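Regulatory Subunit of Protein Kinase A (cAMP-dependent) from Euglena gracilis (Euglena gracilis, PDB 6RSX) binds cyclic AMP in two tandem cyclic nucleotide-binding domains and, as the regulatory subunit, probably controls the catalytic subunit of protein kinase A. Local coordinates at residues 86-91 with 129-134; 82-87 with 105-110; 192-197 with 247-252. One frame throughout, in Å; residues are numbered along the deposited sequence.

Contact 1 (86-91 with 129-134). With CMP (adenosine-3',5'-cyclic-monophosphate), chain B.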
ATOM      1  N   SER A  86       6.755   8.551  15.825  1.00 32.28           N
ATOM      2  CA  SER A  86       5.776   9.331  16.599  1.00 33.13           C
ATOM      3  C   SER A  86       5.478  10.629  15.873  1.00 32.70           C
ATOM      4  O   SER A  86       6.348  11.191  15.193  1.00 29.68           O
ATOM      5  CB  SER A  86       6.306   9.770  17.966  1.00 37.53           C
ATOM      6  OG  SER A  86       7.047   8.781  18.613  1.00 43.57           O
ATOM      7  N   GLY A  87       4.253  11.139  16.058  1.00 32.19           N
ATOM      8  CA  GLY A  87       3.904  12.438  15.535  1.00 29.59           C
ATOM      9  C   GLY A  87       3.285  12.324  14.163  1.00 27.82           C
ATOM     10  O   GLY A  87       3.168  11.251  13.583  1.00 30.15           O
ATOM     11  N   THR A  88       2.896  13.469  13.613  1.00 28.84           N
ATOM     12  CA  THR A  88       2.377  13.512  12.254  1.00 30.09           C
ATOM     13  C   THR A  88       3.157  14.576  11.469  1.00 29.77           C
ATOM     14  O   THR A  88       3.720  15.509  12.044  1.00 31.60           O
ATOM     15  CB  THR A  88       0.899  13.809  12.192  1.00 32.97           C
ATOM     16  OG1 THR A  88       0.660  15.148  12.680  1.00 33.05           O
ATOM     17  CG2 THR A  88       0.101  12.705  13.028  1.00 30.42           C
ATOM     18  N   CYS A  89       3.145  14.433  10.151  1.00 32.17           N
ATOM     19  CA  CYS A  89       3.853  15.317   9.225  1.00 30.78           C
ATOM     20  C   CYS A  89       2.922  15.714   8.098  1.00 30.08           C
ATOM     21  O   CYS A  89       2.096  14.904   7.654  1.00 31.37           O
ATOM     22  CB  CYS A  89       5.118  14.636   8.589  1.00 31.87           C
ATOM     23  SG  CYS A  89       6.440  14.303   9.752  1.00 34.67           S
ATOM     24  N   ASN A  90       3.046  16.948   7.621  1.00 27.94           N
ATOM     25  CA  ASN A  90       2.309  17.391   6.445  1.00 29.28           C
ATOM     26  C   ASN A  90       3.184  17.259   5.208  1.00 31.67           C
ATOM     27  O   ASN A  90       4.348  17.668   5.224  1.00 31.75           O
ATOM     28  CB  ASN A  90       1.849  18.841   6.582  1.00 34.12           C
ATOM     29  CG  ASN A  90       0.630  18.960   7.546  1.00 40.35           C
ATOM     30  OD1 ASN A  90      -0.021  17.967   7.836  1.00 39.74           O
ATOM     31  ND2 ASN A  90       0.377  20.147   8.053  1.00 43.78           N
ATOM     32  N   ILE A  91       2.595  16.726   4.148  1.00 29.74           N
ATOM     33  CA  ILE A  91       3.204  16.690   2.819  1.00 30.00           C
ATOM     34  C   ILE A  91       2.728  17.937   2.086  1.00 34.78           C
ATOM     35  O   ILE A  91       1.516  18.135   1.896  1.00 33.27           O
ATOM     36  CB  ILE A  91       2.795  15.427   2.049  1.00 32.13           C
ATOM     37  CG1 ILE A  91       3.127  14.161   2.836  1.00 31.02           C
ATOM     38  CG2 ILE A  91       3.418  15.442   0.642  1.00 33.50           C
ATOM     39  CD1 ILE A  91       4.617  14.029   3.284  1.00 32.52           C
ATOM     40  N   GLN A 129       6.772  18.520   6.669  1.00 28.85           N
ATOM     41  CA  GLN A 129       6.865  19.402   7.830  1.00 30.54           C
ATOM     42  C   GLN A 129       6.282  18.726   9.060  1.00 31.15           C
ATOM     43  O   GLN A 129       5.161  18.209   9.000  1.00 31.31           O
ATOM     44  CB  GLN A 129       6.119  20.710   7.557  1.00 32.73           C
ATOM     45  CG  GLN A 129       6.197  21.669   8.717  1.00 37.29           C
ATOM     46  CD  GLN A 129       5.608  23.031   8.372  1.00 42.16           C
ATOM     47  OE1 GLN A 129       4.706  23.125   7.557  1.00 46.75           O
ATOM     48  NE2 GLN A 129       6.148  24.092   8.970  1.00 43.54           N
ATOM     49  N   ALA A 130       7.016  18.738  10.169  1.00 31.47           N
ATOM     50  CA  ALA A 130       6.477  18.178  11.403  1.00 31.71           C
ATOM     51  C   ALA A 130       5.282  19.016  11.841  1.00 30.49           C
ATOM     52  O   ALA A 130       5.361  20.246  11.898  1.00 34.43           O
ATOM     53  CB  ALA A 130       7.532  18.164  12.497  1.00 32.71           C
ATOM     54  N   VAL A 131       4.179  18.351  12.183  1.00 30.25           N
ATOM     55  CA  VAL A 131       3.013  19.060  12.717  1.00 33.77           C
ATOM     56  C   VAL A 131       3.153  19.109  14.230  1.00 34.74           C
ATOM     57  O   VAL A 131       3.147  20.183  14.832  1.00 38.33           O
ATOM     58  CB  VAL A 131       1.714  18.377  12.292  1.00 33.83           C
ATOM     59  CG1 VAL A 131       0.486  19.043  12.989  1.00 33.78           C
ATOM     60  CG2 VAL A 131       1.545  18.439  10.801  1.00 32.74           C
ATOM     61  N   SER A 132       3.245  17.943  14.849  1.00 34.33           N
ATOM     62  CA  SER A 132       3.631  17.775  16.239  1.00 35.43           C
ATOM     63  C   SER A 132       5.152  17.674  16.317  1.00 35.93           C
ATOM     64  O   SER A 132       5.845  17.702  15.303  1.00 36.80           O
ATOM     65  CB  SER A 132       2.992  16.511  16.797  1.00 37.42           C
ATOM     66  OG  SER A 132       3.474  15.381  16.056  1.00 36.40           O
ATOM     67  N   ASN A 133       5.686  17.513  17.522  1.00 34.46           N
ATOM     68  CA  ASN A 133       7.028  16.950  17.626  1.00 35.19           C
ATOM     69  C   ASN A 133       7.002  15.561  17.011  1.00 35.22           C
ATOM     70  O   ASN A 133       6.020  14.824  17.159  1.00 32.97           O
ATOM     71  CB  ASN A 133       7.471  16.853  19.074  1.00 36.96           C
ATOM     72  CG  ASN A 133       7.606  18.205  19.724  1.00 39.04           C
ATOM     73  OD1 ASN A 133       7.785  19.234  19.051  1.00 39.92           O
ATOM     74  ND2 ASN A 133       7.522  18.217  21.051  1.00 49.67           N
ATOM     75  N   VAL A 134       8.074  15.201  16.318  1.00 31.53           N
ATOM     76  CA  VAL A 134       8.094  13.953  15.563  1.00 30.89           C
ATOM     77  C   VAL A 134       9.354  13.164  15.921  1.00 34.09           C
ATOM     78  O   VAL A 134      10.445  13.735  16.144  1.00 33.55           O
ATOM     79  CB  VAL A 134       8.005  14.223  14.036  1.00 33.44           C
ATOM     80  CG1 VAL A 134       8.392  12.985  13.234  1.00 34.74           C
ATOM     81  CG2 VAL A 134       6.615  14.743  13.599  1.00 32.12           C
TER
HETATM   82  P   CMP B 501      11.029  12.360  -2.184  1.00 30.07           P
HETATM   83  O1P CMP B 501      12.457  11.742  -2.001  1.00 30.96           O
HETATM   84  O2P CMP B 501      10.592  13.041  -3.413  1.00 26.91           O
HETATM   85  O5' CMP B 501      10.817  13.482  -1.052  1.00 28.73           O
HETATM   86  C5' CMP B 501       9.508  13.911  -0.679  1.00 31.06           C
HETATM   87  C4' CMP B 501       8.710  12.673  -0.391  1.00 29.54           C
HETATM   88  O4' CMP B 501       7.328  12.908  -0.094  1.00 30.66           O
HETATM   89  C3' CMP B 501       8.631  11.725  -1.560  1.00 30.37           C
HETATM   90  O3' CMP B 501       9.881  11.139  -1.846  1.00 29.99           O
HETATM   91  C2' CMP B 501       7.536  10.748  -1.121  1.00 30.34           C
HETATM   92  O2' CMP B 501       8.123   9.750  -0.302  1.00 31.14           O
HETATM   93  C1' CMP B 501       6.637  11.670  -0.250  1.00 31.51           C
HETATM   94  N9  CMP B 501       5.334  11.967  -0.833  1.00 31.24           N
HETATM   95  C8  CMP B 501       4.130  11.858  -0.171  1.00 32.51           C
HETATM   96  N7  CMP B 501       3.172  12.264  -0.984  1.00 32.42           N
HETATM   97  C5  CMP B 501       3.755  12.580  -2.149  1.00 34.07           C
HETATM   98  C6  CMP B 501       3.166  13.018  -3.304  1.00 36.45           C
HETATM   99  N6  CMP B 501       1.785  13.278  -3.635  1.00 39.36           N
HETATM  100  N1  CMP B 501       3.878  13.260  -4.382  1.00 34.87           N
HETATM  101  C2  CMP B 501       5.235  13.108  -4.298  1.00 34.70           C
HETATM  102  N3  CMP B 501       5.850  12.657  -3.156  1.00 31.25           N
HETATM  103  C4  CMP B 501       5.086  12.408  -2.070  1.00 32.91           C
HETATM  104  O   HOH W   1       2.203  22.354   7.648  1.00 52.44           O
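Val131 lies against Thr88 and Asn90, just past the end of strand 127-130 and at the start of strand 89-93. Its CB sits 3.4 Å from Thr88 OG1. Beyond CB the side chain forks. CG1 stays near Thr88 OG1. CG2, anti to its carbonyl carbon, lies over the face of the Asn90 amide, 3.4 Å from each of Asn90 CG, OD1 and ND2. That amide is held at both ends: OD1 is hydrogen-bonded to Thr106 OG1, and ND2 gives a bond to a water that donates to Gln129 OE1. Gln129 NE2 is bonded to Gly68 O.

Asn90 and Gln129 form a hydrogen-bonded pair, with Asn90 N 2.8 Å from Gln129 O and Gln129 N 2.9 Å from Asn90 O. Val131 N reaches Thr88 O at 2.9 Å in a nearly straight bond (168°). The turn adds a side-chain bond: Thr88 N donates to Ser132 OG at 3.2 Å, and that hydroxyl donates to Asn133 O. On the buried side, Cys89 SG meets Val134 CG2 at 3.9 Å.

Ile91 continues the strand to the cyclic AMP, with CG2 3.6 Å from N7 of the adenine. Strands 89-93 and 127-130 are the middle pair of a four-stranded antiparallel sheet, flanked by 102-107 and 70-72. It is one of the two sheets of the first cyclic nucleotide-binding domain. Cys89 also packs on Ile71 and Val128.

Contact 2 (82-87 with 105-110)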
ATOM      1  N   TYR A  82      12.872   7.855   5.385  1.00 28.55           N
ATOM      2  CA  TYR A  82      12.378   7.986   6.752  1.00 30.73           C
ATOM      3  C   TYR A  82      11.127   7.145   6.981  1.00 29.92           C
ATOM      4  O   TYR A  82      10.294   6.989   6.078  1.00 27.26           O
ATOM      5  CB  TYR A  82      12.012   9.456   7.094  1.00 29.20           C
ATOM      6  CG  TYR A  82      13.204  10.403   7.033  1.00 30.97           C
ATOM      7  CD1 TYR A  82      14.027  10.562   8.137  1.00 33.73           C
ATOM      8  CD2 TYR A  82      13.446  11.184   5.895  1.00 32.77           C
ATOM      9  CE1 TYR A  82      15.112  11.444   8.117  1.00 35.94           C
ATOM     10  CE2 TYR A  82      14.528  12.061   5.853  1.00 29.64           C
ATOM     11  CZ  TYR A  82      15.344  12.200   6.972  1.00 34.42           C
ATOM     12  OH  TYR A  82      16.396  13.072   6.977  1.00 36.69           O
ATOM     13  N   VAL A  83      10.999   6.626   8.205  1.00 26.64           N
ATOM     14  CA  VAL A  83       9.708   6.094   8.698  1.00 26.11           C
ATOM     15  C   VAL A  83       9.337   6.835   9.975  1.00 27.61           C
ATOM     16  O   VAL A  83      10.153   6.991  10.880  1.00 29.71           O
ATOM     17  CB  VAL A  83       9.768   4.568   8.955  1.00 33.68           C
ATOM     18  CG1 VAL A  83       8.363   3.998   9.349  1.00 31.74           C
ATOM     19  CG2 VAL A  83      10.309   3.809   7.741  1.00 35.71           C
ATOM     20  N   ILE A  84       8.068   7.249  10.089  1.00 30.19           N
ATOM     21  CA  ILE A  84       7.629   7.966  11.276  1.00 30.78           C
ATOM     22  C   ILE A  84       7.444   6.976  12.428  1.00 29.92           C
ATOM     23  O   ILE A  84       6.753   5.960  12.284  1.00 31.56           O
ATOM     24  CB  ILE A  84       6.310   8.708  10.996  1.00 30.84           C
ATOM     25  CG1 ILE A  84       6.534   9.802   9.922  1.00 30.53           C
ATOM     26  CG2 ILE A  84       5.820   9.324  12.302  1.00 30.24           C
ATOM     27  CD1 ILE A  84       5.228  10.560   9.505  1.00 31.88           C
ATOM     28  N   GLU A  85       8.020   7.298  13.583  1.00 29.01           N
ATOM     29  CA  GLU A  85       7.765   6.556  14.808  1.00 31.40           C
ATOM     30  C   GLU A  85       6.664   7.227  15.634  1.00 31.70           C
ATOM     31  O   GLU A  85       5.713   6.555  16.057  1.00 34.77           O
ATOM     32  CB  GLU A  85       9.053   6.443  15.637  1.00 33.81           C
ATOM     33  CG  GLU A  85       8.842   5.580  16.907  1.00 36.73           C
ATOM     34  CD  GLU A  85      10.183   5.395  17.646  1.00 42.71           C
ATOM     35  OE1 GLU A  85      10.934   6.391  17.784  1.00 42.18           O
ATOM     36  OE2 GLU A  85      10.507   4.240  17.998  1.00 37.84           O
ATOM     37  N   SER A  86       6.755   8.551  15.825  1.00 32.28           N
ATOM     38  CA  SER A  86       5.776   9.331  16.599  1.00 33.13           C
ATOM     39  C   SER A  86       5.478  10.629  15.873  1.00 32.70           C
ATOM     40  O   SER A  86       6.348  11.191  15.193  1.00 29.68           O
ATOM     41  CB  SER A  86       6.306   9.770  17.966  1.00 37.53           C
ATOM     42  OG  SER A  86       7.047   8.781  18.613  1.00 43.57           O
ATOM     43  N   GLY A  87       4.253  11.139  16.058  1.00 32.19           N
ATOM     44  CA  GLY A  87       3.904  12.438  15.535  1.00 29.59           C
ATOM     45  C   GLY A  87       3.285  12.324  14.163  1.00 27.82           C
ATOM     46  O   GLY A  87       3.168  11.251  13.583  1.00 30.15           O
ATOM     47  N   SER A 105      -1.356  16.010   1.985  1.00 34.50           N
ATOM     48  CA  SER A 105      -1.808  14.940   2.870  1.00 36.61           C
ATOM     49  C   SER A 105      -1.071  15.071   4.188  1.00 37.08           C
ATOM     50  O   SER A 105      -0.085  15.812   4.304  1.00 32.01           O
ATOM     51  CB  SER A 105      -1.578  13.551   2.260  1.00 37.61           C
ATOM     52  OG  SER A 105      -0.195  13.232   2.172  1.00 40.00           O
ATOM     53  N   THR A 106      -1.562  14.340   5.184  1.00 31.73           N
ATOM     54  CA  THR A 106      -0.916  14.238   6.484  1.00 30.81           C
ATOM     55  C   THR A 106      -0.594  12.777   6.712  1.00 31.34           C
ATOM     56  O   THR A 106      -1.445  11.912   6.446  1.00 34.59           O
ATOM     57  CB  THR A 106      -1.836  14.790   7.587  1.00 34.97           C
ATOM     58  OG1 THR A 106      -2.215  16.124   7.247  1.00 31.83           O
ATOM     59  CG2 THR A 106      -1.180  14.746   8.958  1.00 32.82           C
ATOM     60  N   ILE A 107       0.623  12.494   7.206  1.00 27.80           N
ATOM     61  CA  ILE A 107       1.046  11.122   7.449  1.00 27.52           C
ATOM     62  C   ILE A 107       1.442  10.961   8.915  1.00 28.24           C
ATOM     63  O   ILE A 107       1.737  11.928   9.637  1.00 29.76           O
ATOM     64  CB  ILE A 107       2.213  10.693   6.501  1.00 28.74           C
ATOM     65  CG1 ILE A 107       3.381  11.654   6.610  1.00 33.06           C
ATOM     66  CG2 ILE A 107       1.687  10.677   5.067  1.00 34.40           C
ATOM     67  CD1 ILE A 107       4.677  11.122   5.890  1.00 31.91           C
ATOM     68  N   GLY A 108       1.470   9.713   9.355  1.00 27.03           N
ATOM     69  CA  GLY A 108       1.758   9.453  10.744  1.00 30.07           C
ATOM     70  C   GLY A 108       2.562   8.197  10.974  1.00 31.60           C
ATOM     71  O   GLY A 108       3.196   7.675  10.053  1.00 31.15           O
ATOM     72  N   PRO A 109       2.541   7.680  12.205  1.00 30.47           N
ATOM     73  CA  PRO A 109       3.339   6.493  12.551  1.00 31.90           C
ATOM     74  C   PRO A 109       3.201   5.347  11.543  1.00 33.42           C
ATOM     75  O   PRO A 109       2.092   4.962  11.138  1.00 33.02           O
ATOM     76  CB  PRO A 109       2.790   6.102  13.936  1.00 35.60           C
ATOM     77  CG  PRO A 109       2.427   7.427  14.534  1.00 33.99           C
ATOM     78  CD  PRO A 109       1.820   8.217  13.391  1.00 31.88           C
ATOM     79  N   GLY A 110       4.356   4.784  11.165  1.00 31.37           N
ATOM     80  CA  GLY A 110       4.436   3.724  10.187  1.00 35.04           C
ATOM     81  C   GLY A 110       4.550   4.201   8.748  1.00 34.81           C
ATOM     82  O   GLY A 110       4.931   3.415   7.875  1.00 35.42           O
TER
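The peptide plane joining Gly108 and Pro109 has one face covered by the Ile84 side chain. Ile84 CG2 sits over that face, 3.7 Å from Pro109 N. Ile84 CB lies 3.4 Å from Gly108 O. The other face is turned away from 82-87. Over the same side of the proline ring but off its centre, CD is 3.3 Å from Gly87 O and CB is 3.6 Å from Glu85 O.

Ile84 CG1 stands beside its own backbone N, and the chain is extended beyond it (chi2 177°). This carries CD1 to Ile107 CG1 at 3.6 Å. One backbone bond ties the segments: Gly110 N donates to Ile84 O at 2.9 Å, almost straight at 173°. Val83 CG1 lies near Gly110 O, which also accepts a bond from Asn42 ND2.

Glu85 and Ser86 both face Arg135 in a classic beta bulge, where the chain turns a corner between sheets. Strand 80-84 belongs to one sheet of the domain and strand 102-107 to the other. Ile84 also packs on Cys89, Phe113 and Leu136. Val83 touches Cys38 and Leu39 of helix 29-39, and Glu85 makes a salt bridge to Arg34 of the same helix.

Contact 3 (192-197 with 247-252). With CMP (adenosine-3',5'-cyclic-monophosphate), chain C.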
ATOM      1  N   LYS A 192     -11.294 -24.046 -10.011  1.00 48.92           N
ATOM      2  CA  LYS A 192     -12.179 -24.419  -8.905  1.00 56.88           C
ATOM      3  C   LYS A 192     -11.658 -23.995  -7.535  1.00 57.74           C
ATOM      4  O   LYS A 192     -12.270 -24.343  -6.513  1.00 48.96           O
ATOM      5  CB  LYS A 192     -12.468 -25.929  -8.875  1.00 57.60           C
ATOM      6  CG  LYS A 192     -13.708 -26.330  -9.654  1.00 65.12           C
ATOM      7  CD  LYS A 192     -13.466 -26.328 -11.149  1.00 64.54           C
ATOM      8  CE  LYS A 192     -14.442 -27.266 -11.854  1.00 71.84           C
ATOM      9  NZ  LYS A 192     -14.022 -27.546 -13.257  1.00 75.93           N
ATOM     10  N   GLU A 193     -10.552 -23.261  -7.467  1.00 50.57           N
ATOM     11  CA  GLU A 193     -10.046 -22.806  -6.181  1.00 47.43           C
ATOM     12  C   GLU A 193     -10.898 -21.653  -5.652  1.00 44.62           C
ATOM     13  O   GLU A 193     -11.188 -20.696  -6.380  1.00 48.56           O
ATOM     14  CB  GLU A 193      -8.586 -22.379  -6.330  1.00 47.35           C
ATOM     15  CG  GLU A 193      -7.977 -21.913  -5.042  1.00 51.40           C
ATOM     16  CD  GLU A 193      -6.455 -21.731  -5.126  1.00 59.48           C
ATOM     17  OE1 GLU A 193      -5.874 -21.875  -6.230  1.00 52.80           O
ATOM     18  OE2 GLU A 193      -5.846 -21.454  -4.073  1.00 59.13           O
ATOM     19  N   ILE A 194     -11.318 -21.762  -4.392  1.00 43.74           N
ATOM     20  CA  ILE A 194     -12.122 -20.741  -3.726  1.00 46.70           C
ATOM     21  C   ILE A 194     -11.195 -19.630  -3.248  1.00 47.63           C
ATOM     22  O   ILE A 194     -10.151 -19.907  -2.651  1.00 46.12           O
ATOM     23  CB  ILE A 194     -12.887 -21.346  -2.544  1.00 46.62           C
ATOM     24  CG1 ILE A 194     -13.960 -22.316  -3.043  1.00 49.29           C
ATOM     25  CG2 ILE A 194     -13.493 -20.258  -1.664  1.00 47.22           C
ATOM     26  CD1 ILE A 194     -14.668 -22.993  -1.905  1.00 51.47           C
ATOM     27  N   VAL A 195     -11.575 -18.378  -3.494  1.00 45.93           N
ATOM     28  CA  VAL A 195     -10.775 -17.221  -3.061  1.00 42.54           C
ATOM     29  C   VAL A 195     -11.301 -16.648  -1.763  1.00 45.14           C
ATOM     30  O   VAL A 195     -10.552 -16.535  -0.796  1.00 43.39           O
ATOM     31  CB  VAL A 195     -10.702 -16.142  -4.163  1.00 40.25           C
ATOM     32  CG1 VAL A 195      -9.750 -14.955  -3.708  1.00 40.91           C
ATOM     33  CG2 VAL A 195     -10.187 -16.762  -5.474  1.00 44.60           C
ATOM     34  N   VAL A 196     -12.592 -16.297  -1.720  1.00 43.88           N
ATOM     35  CA  VAL A 196     -13.284 -15.919  -0.494  1.00 38.12           C
ATOM     36  C   VAL A 196     -14.561 -16.756  -0.388  1.00 48.39           C
ATOM     37  O   VAL A 196     -15.234 -17.021  -1.393  1.00 43.58           O
ATOM     38  CB  VAL A 196     -13.631 -14.420  -0.421  1.00 43.06           C
ATOM     39  CG1 VAL A 196     -12.358 -13.565  -0.599  1.00 43.97           C
ATOM     40  CG2 VAL A 196     -14.663 -14.033  -1.456  1.00 41.86           C
ATOM     41  N   LYS A 197     -14.894 -17.142   0.829  1.00 46.32           N
ATOM     42  CA  LYS A 197     -15.967 -18.095   1.098  1.00 48.99           C
ATOM     43  C   LYS A 197     -17.128 -17.366   1.757  1.00 50.64           C
ATOM     44  O   LYS A 197     -16.934 -16.659   2.754  1.00 47.24           O
ATOM     45  CB  LYS A 197     -15.460 -19.229   1.998  1.00 52.70           C
ATOM     46  CG  LYS A 197     -16.553 -20.151   2.534  1.00 65.77           C
ATOM     47  CD  LYS A 197     -17.278 -20.839   1.381  1.00 65.28           C
ATOM     48  CE  LYS A 197     -18.492 -21.657   1.821  1.00 67.15           C
ATOM     49  NZ  LYS A 197     -19.193 -22.150   0.601  1.00 69.00           N
ATOM     50  N   VAL A 247     -20.554 -12.023   1.630  1.00 41.68           N
ATOM     51  CA  VAL A 247     -21.924 -12.394   1.282  1.00 43.59           C
ATOM     52  C   VAL A 247     -21.971 -13.418   0.164  1.00 49.31           C
ATOM     53  O   VAL A 247     -23.070 -13.850  -0.238  1.00 49.91           O
ATOM     54  CB  VAL A 247     -22.769 -11.159   0.904  1.00 44.01           C
ATOM     55  CG1 VAL A 247     -22.717 -10.118   2.011  1.00 46.98           C
ATOM     56  CG2 VAL A 247     -22.319 -10.558  -0.446  1.00 47.58           C
ATOM     57  N   ALA A 248     -20.820 -13.848  -0.332  1.00 43.51           N
ATOM     58  CA  ALA A 248     -20.765 -14.758  -1.458  1.00 40.66           C
ATOM     59  C   ALA A 248     -19.423 -15.469  -1.495  1.00 47.06           C
ATOM     60  O   ALA A 248     -18.436 -15.049  -0.882  1.00 45.70           O
ATOM     61  CB  ALA A 248     -21.035 -14.025  -2.777  1.00 44.80           C
ATOM     62  N   THR A 249     -19.399 -16.550  -2.246  1.00 45.51           N
ATOM     63  CA  THR A 249     -18.189 -17.300  -2.500  1.00 46.25           C
ATOM     64  C   THR A 249     -17.671 -16.930  -3.882  1.00 46.56           C
ATOM     65  O   THR A 249     -18.444 -16.854  -4.837  1.00 43.19           O
ATOM     66  CB  THR A 249     -18.482 -18.794  -2.387  1.00 51.40           C
ATOM     67  OG1 THR A 249     -18.964 -19.039  -1.063  1.00 46.59           O
ATOM     68  CG2 THR A 249     -17.232 -19.627  -2.635  1.00 50.80           C
ATOM     69  N   VAL A 250     -16.389 -16.600  -3.973  1.00 39.85           N
ATOM     70  CA  VAL A 250     -15.766 -16.306  -5.254  1.00 42.47           C
ATOM     71  C   VAL A 250     -14.760 -17.412  -5.538  1.00 42.45           C
ATOM     72  O   VAL A 250     -13.874 -17.685  -4.712  1.00 44.51           O
ATOM     73  CB  VAL A 250     -15.127 -14.906  -5.254  1.00 38.54           C
ATOM     74  CG1 VAL A 250     -14.533 -14.576  -6.635  1.00 44.82           C
ATOM     75  CG2 VAL A 250     -16.156 -13.867  -4.823  1.00 37.90           C
ATOM     76  N   VAL A 251     -14.894 -18.049  -6.706  1.00 39.93           N
ATOM     77  CA  VAL A 251     -14.142 -19.253  -7.033  1.00 39.60           C
ATOM     78  C   VAL A 251     -13.568 -19.131  -8.445  1.00 41.60           C
ATOM     79  O   VAL A 251     -14.253 -18.696  -9.379  1.00 42.57           O
ATOM     80  CB  VAL A 251     -15.042 -20.505  -6.885  1.00 44.63           C
ATOM     81  CG1 VAL A 251     -16.199 -20.419  -7.853  1.00 48.17           C
ATOM     82  CG2 VAL A 251     -14.256 -21.775  -7.080  1.00 43.05           C
ATOM     83  N   SER A 252     -12.293 -19.479  -8.594  1.00 43.54           N
ATOM     84  CA  SER A 252     -11.653 -19.356  -9.893  1.00 45.16           C
ATOM     85  C   SER A 252     -12.252 -20.364 -10.870  1.00 51.61           C
ATOM     86  O   SER A 252     -12.595 -21.491 -10.500  1.00 48.07           O
ATOM     87  CB  SER A 252     -10.135 -19.558  -9.760  1.00 39.48           C
ATOM     88  OG  SER A 252      -9.472 -19.214 -10.971  1.00 45.05           O
TER
HETATM   89  P   CMP C 502     -17.653  -9.664  -0.231  1.00 40.29           P
HETATM   90  O1P CMP C 502     -16.438  -9.130   0.727  1.00 48.25           O
HETATM   91  O2P CMP C 502     -18.989  -9.753   0.396  1.00 42.09           O
HETATM   92  O5' CMP C 502     -17.285 -11.153  -0.668  1.00 41.72           O
HETATM   93  C5' CMP C 502     -17.905 -11.713  -1.832  1.00 40.23           C
HETATM   94  C4' CMP C 502     -17.868 -10.675  -2.921  1.00 37.75           C
HETATM   95  O4' CMP C 502     -18.532 -11.031  -4.145  1.00 39.83           O
HETATM   96  C3' CMP C 502     -18.482  -9.335  -2.612  1.00 36.55           C
HETATM   97  O3' CMP C 502     -17.814  -8.643  -1.559  1.00 37.53           O
HETATM   98  C2' CMP C 502     -18.418  -8.654  -3.970  1.00 43.68           C
HETATM   99  O2' CMP C 502     -17.088  -8.134  -4.165  1.00 41.34           O
HETATM  100  C1' CMP C 502     -18.592  -9.858  -4.927  1.00 42.13           C
HETATM  101  N9  CMP C 502     -19.825  -9.819  -5.720  1.00 41.66           N
HETATM  102  C8  CMP C 502     -19.871  -9.869  -7.056  1.00 39.19           C
HETATM  103  N7  CMP C 502     -21.149  -9.817  -7.417  1.00 46.03           N
HETATM  104  C5  CMP C 502     -21.879  -9.765  -6.290  1.00 43.79           C
HETATM  105  C6  CMP C 502     -23.240  -9.707  -6.117  1.00 45.00           C
HETATM  106  N6  CMP C 502     -24.308  -9.679  -7.075  1.00 48.57           N
HETATM  107  N1  CMP C 502     -23.754  -9.639  -4.904  1.00 42.27           N
HETATM  108  C2  CMP C 502     -22.920  -9.643  -3.830  1.00 46.74           C
HETATM  109  N3  CMP C 502     -21.556  -9.691  -3.995  1.00 39.78           N
HETATM  110  C4  CMP C 502     -21.071  -9.766  -5.235  1.00 43.10           C
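Val250 has both backbone polar groups bonded to 192-197. Its O accepts from Val195 N at 2.7 Å, with the donor nearly in line with the carbonyl bond. Its N donates to Val196 O at 2.9 Å. Val195 and Val196 thus both face Val250, a classic beta bulge. Further along, Ser252 N donates to Glu193 O at 2.8 Å. Lys192 N closes the end on Ser252 O at 2.9 Å, but this bond is bent (139°) and the donor stands above the carbonyl plane.

Three polar side chains find partners just beyond the segments. Thr249 OG1 is bonded to Glu198 N. Glu193 OE1 is bonded to Lys190 N. Ser252 OG is bonded to Gly254 O and Ser256 OG. The bent chain of Lys197 crosses Thr249 as a plain contact, with CD at 3.5 Å from Thr249 OG1.

At the other end Val247 N donates to phosphate oxygen O2P of the cyclic AMP at 3.0 Å, almost straight at 170°. Val247 O is taken by Gln217 NE2. Val196 and Val250 point the same way, with their CG2 atoms 3.7 Å apart, and Val250 CG2 is 3.8 Å from the ribose O4'. They help line the nucleotide pocket.

Strand 194-196 is an outer strand of its sheet, and 249-252 lies between it and 213-219. Val195 and Val196 also reach Tyr206 of strand 204-208, in the second sheet of the domain.

Overall arrangement
Contacts 1 and 2 belong to the first cyclic nucleotide-binding domain and share Ser86 and Gly87. Their centres are about 7 Å apart. They join through strands 89-93 and 102-107, where Ile91 N meets Ser105 O at 2.8 Å and Cys89 O meets Ile107 N at 2.9 Å, both probable hydrogen bonds. Contact 3 lies in the second domain, with its centre about 42 Å from that of contact 1 and about 36 Å from that of contact 2. Each domain holds its own cyclic AMP. Contact 3 binds its phosphate directly, whereas contact 1 touches the adenine through Ile91. In contact 2 the Ile107 side chain stays about 6 Å from the nucleotide.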